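Local coordinates for protein alpha-L-rhamnosidase (Aspergillus terreus, PDB 6GSZ) that probably releases terminal non-reducing alpha-L-rhamnose residues from alpha-L-rhamnosides by hydrolysis, at residues W727-Q730 with V731-G735. Numbering follows the deposited sequence.
Sequences WLYQ and VVMNG. With NAG (2-acetamido-2-deoxy-beta-D-glucopyranose), chain H.
A Schellman motif ends the short helix 727-732, with Gln730 and Gly735 meeting through their backbones. Gly735 N donates to Gln730 O at 2.9 Å, closing the wider loop of the motif. Inside it, Asn734 N donates a hydrogen bond to Val731 O at 3.0 Å. Asn734 is the C-prime residue, and its positive phi (73°) turns the chain back for these bonds. Just before the cap, Val732 N and Met733 N make i to i-4 hydrogen bonds to Leu728 O and Tyr729 O; the first, at 2.9 Å, is fairly straight, the second more bent.

The main side-chain contact is between Tyr729 and Met733. Met733 CG lies over one face of the Tyr729 ring, 3.8 Å from its centroid and displaced toward CE1 and CZ. This is a CH-pi contact. The Met733 chain bends at chi2 and chi3 (-67° and -68°), which places SD obliquely beside the ring, 4.7 Å from the centroid of the Tyr729 ring, in a Met-aromatic contact. Tyr729 OH is hydrogen-bonded to Met745 O, which anchors the far end of the ring.

On another side of the helix Leu728 and Val731 lie side by side, CD2 to CG2 4.0 Å, and both pack on helix 437-453. The Gln730 amide is held at both ends, OE1 by Trp739 N and NE2 by Trp742 O.

The turn also presents a glycan in the six-hairpin glycosidase domain. Asn734 ND2 is covalently bonded to NAG C1 at 1.4 Å, the N-glycosidic link. Met733 CE touches the acetamido methyl C8 of this sugar at 3.4 Å.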
ATOM      1  N   TRP A 727     -15.652 -14.592   7.939  1.00 16.07           N
ATOM      2  CA  TRP A 727     -15.219 -13.200   8.130  1.00 14.48           C
ATOM      3  C   TRP A 727     -15.812 -12.557   9.391  1.00 15.53           C
ATOM      4  O   TRP A 727     -15.101 -11.931  10.175  1.00 15.52           O
ATOM      5  CB  TRP A 727     -15.558 -12.362   6.913  1.00 14.00           C
ATOM      6  CG  TRP A 727     -14.808 -12.756   5.689  1.00 15.05           C
ATOM      7  CD1 TRP A 727     -13.583 -12.304   5.310  1.00 15.40           C
ATOM      8  CD2 TRP A 727     -15.247 -13.631   4.636  1.00 14.53           C
ATOM      9  NE1 TRP A 727     -13.195 -12.889   4.138  1.00 14.53           N
ATOM     10  CE2 TRP A 727     -14.213 -13.687   3.683  1.00 14.93           C
ATOM     11  CE3 TRP A 727     -16.397 -14.392   4.427  1.00 16.56           C
ATOM     12  CZ2 TRP A 727     -14.292 -14.473   2.535  1.00 14.81           C
ATOM     13  CZ3 TRP A 727     -16.475 -15.177   3.297  1.00 17.32           C
ATOM     14  CH2 TRP A 727     -15.439 -15.207   2.364  1.00 15.91           C
ATOM     15  N   LEU A 728     -17.121 -12.716   9.606  1.00 15.50           N
ATOM     16  CA  LEU A 728     -17.773 -11.992  10.697  1.00 15.23           C
ATOM     17  C   LEU A 728     -17.463 -12.621  12.047  1.00 16.30           C
ATOM     18  O   LEU A 728     -17.661 -11.950  13.059  1.00 17.14           O
ATOM     19  CB  LEU A 728     -19.290 -11.915  10.468  1.00 16.18           C
ATOM     20  CG  LEU A 728     -19.713 -11.141   9.242  1.00 17.57           C
ATOM     21  CD1 LEU A 728     -21.229 -10.956   9.217  1.00 17.27           C
ATOM     22  CD2 LEU A 728     -18.995  -9.817   9.106  1.00 16.11           C
ATOM     23  N   TYR A 729     -16.958 -13.856  12.071  1.00 15.87           N
ATOM     24  CA  TYR A 729     -16.445 -14.382  13.343  1.00 15.51           C
ATOM     25  C   TYR A 729     -15.407 -13.410  13.899  1.00 15.63           C
ATOM     26  O   TYR A 729     -15.384 -13.122  15.082  1.00 16.26           O
ATOM     27  CB  TYR A 729     -15.837 -15.764  13.150  1.00 16.34           C
ATOM     28  CG  TYR A 729     -14.994 -16.240  14.297  1.00 15.40           C
ATOM     29  CD1 TYR A 729     -15.590 -16.659  15.461  1.00 16.50           C
ATOM     30  CD2 TYR A 729     -13.614 -16.273  14.218  1.00 16.93           C
ATOM     31  CE1 TYR A 729     -14.828 -17.100  16.529  1.00 17.64           C
ATOM     32  CE2 TYR A 729     -12.826 -16.709  15.265  1.00 18.12           C
ATOM     33  CZ  TYR A 729     -13.442 -17.128  16.435  1.00 20.33           C
ATOM     34  OH  TYR A 729     -12.679 -17.562  17.482  1.00 21.30           O
ATOM     35  N   GLN A 730     -14.511 -12.949  13.021  1.00 15.28           N
ATOM     36  CA  GLN A 730     -13.432 -12.078  13.502  1.00 14.03           C
ATOM     37  C   GLN A 730     -14.022 -10.760  14.032  1.00 15.02           C
ATOM     38  O   GLN A 730     -13.555 -10.240  15.038  1.00 16.51           O
ATOM     39  CB  GLN A 730     -12.385 -11.839  12.400  1.00 14.94           C
ATOM     40  CG  GLN A 730     -11.881 -13.121  11.772  1.00 16.04           C
ATOM     41  CD  GLN A 730     -10.714 -12.969  10.827  1.00 15.73           C
ATOM     42  OE1 GLN A 730     -10.479 -11.888  10.283  1.00 14.98           O
ATOM     43  NE2 GLN A 730      -9.974 -14.058  10.608  1.00 15.88           N
ATOM     44  N   VAL A 731     -15.132 -10.297  13.438  1.00 15.05           N
ATOM     45  CA  VAL A 731     -15.811  -9.070  13.846  1.00 15.53           C
ATOM     46  C   VAL A 731     -16.476  -9.253  15.235  1.00 16.96           C
ATOM     47  O   VAL A 731     -16.358  -8.403  16.145  1.00 18.08           O
ATOM     48  CB  VAL A 731     -16.842  -8.643  12.774  1.00 16.70           C
ATOM     49  CG1 VAL A 731     -17.657  -7.464  13.260  1.00 17.85           C
ATOM     50  CG2 VAL A 731     -16.125  -8.263  11.466  1.00 15.97           C
ATOM     51  N   VAL A 732     -17.199 -10.351  15.416  1.00 17.56           N
ATOM     52  CA  VAL A 732     -17.938 -10.557  16.658  1.00 18.47           C
ATOM     53  C   VAL A 732     -16.968 -10.912  17.790  1.00 19.88           C
ATOM     54  O   VAL A 732     -17.372 -10.791  18.937  1.00 22.54           O
ATOM     55  CB  VAL A 732     -19.107 -11.552  16.509  1.00 19.99           C
ATOM     56  CG1 VAL A 732     -20.091 -11.110  15.433  1.00 20.73           C
ATOM     57  CG2 VAL A 732     -18.653 -12.987  16.305  1.00 22.63           C
ATOM     58  N   MET A 733     -15.715 -11.288  17.478  1.00 17.66           N
ATOM     59  CA  MET A 733     -14.667 -11.498  18.495  1.00 16.51           C
ATOM     60  C   MET A 733     -13.923 -10.186  18.800  1.00 18.72           C
ATOM     61  O   MET A 733     -12.887 -10.194  19.457  1.00 21.63           O
ATOM     62  CB  MET A 733     -13.683 -12.557  18.008  1.00 18.08           C
ATOM     63  CG  MET A 733     -14.275 -13.946  17.951  1.00 20.74           C
ATOM     64  SD  MET A 733     -14.682 -14.603  19.580  1.00 22.98           S
ATOM     65  CE  MET A 733     -13.050 -14.820  20.270  1.00 25.61           C
ATOM     66  N   ASN A 734     -14.492  -9.063  18.378  1.00 17.84           N
ATOM     67  CA  ASN A 734     -14.006  -7.688  18.630  1.00 18.74           C
ATOM     68  C   ASN A 734     -12.775  -7.401  17.790  1.00 18.13           C
ATOM     69  O   ASN A 734     -11.998  -6.507  18.113  1.00 18.64           O
ATOM     70  CB  ASN A 734     -13.684  -7.391  20.096  1.00 19.72           C
ATOM     71  CG  ASN A 734     -14.898  -7.530  20.955  1.00 28.72           C
ATOM     72  OD1 ASN A 734     -15.991  -7.228  20.477  1.00 28.99           O
ATOM     73  ND2 ASN A 734     -14.681  -7.995  22.178  1.00 34.22           N
ATOM     74  N   GLY A 735     -12.590  -8.143  16.713  1.00 16.76           N
ATOM     75  CA  GLY A 735     -11.602  -7.769  15.724  1.00 15.22           C
ATOM     76  C   GLY A 735     -11.887  -6.416  15.102  1.00 15.20           C
ATOM     77  O   GLY A 735     -13.057  -6.092  14.844  1.00 16.48           O
TER
HETATM   78  C1  NAG H 920     -15.672  -8.252  23.187  1.00 37.73           C
HETATM   79  C2  NAG H 920     -15.094  -9.335  24.122  1.00 41.01           C
HETATM   80  C3  NAG H 920     -16.101  -9.664  25.204  1.00 44.25           C
HETATM   81  C4  NAG H 920     -16.546  -8.380  25.890  1.00 42.35           C
HETATM   82  C5  NAG H 920     -17.000  -7.326  24.872  1.00 42.39           C
HETATM   83  C6  NAG H 920     -17.312  -6.010  25.559  1.00 47.09           C
HETATM   84  C7  NAG H 920     -13.401 -10.924  23.221  1.00 41.89           C
HETATM   85  C8  NAG H 920     -13.195 -12.162  22.392  1.00 41.56           C
HETATM   86  N2  NAG H 920     -14.681 -10.543  23.406  1.00 36.17           N
HETATM   87  O3  NAG H 920     -15.496 -10.538  26.160  1.00 48.65           O
HETATM   88  O4  NAG H 920     -17.609  -8.707  26.764  1.00 55.33           O
HETATM   89  O5  NAG H 920     -15.976  -7.076  23.903  1.00 41.34           O
HETATM   90  O6  NAG H 920     -17.666  -5.059  24.557  1.00 55.70           O
HETATM   91  O7  NAG H 920     -12.403 -10.334  23.651  1.00 51.31           O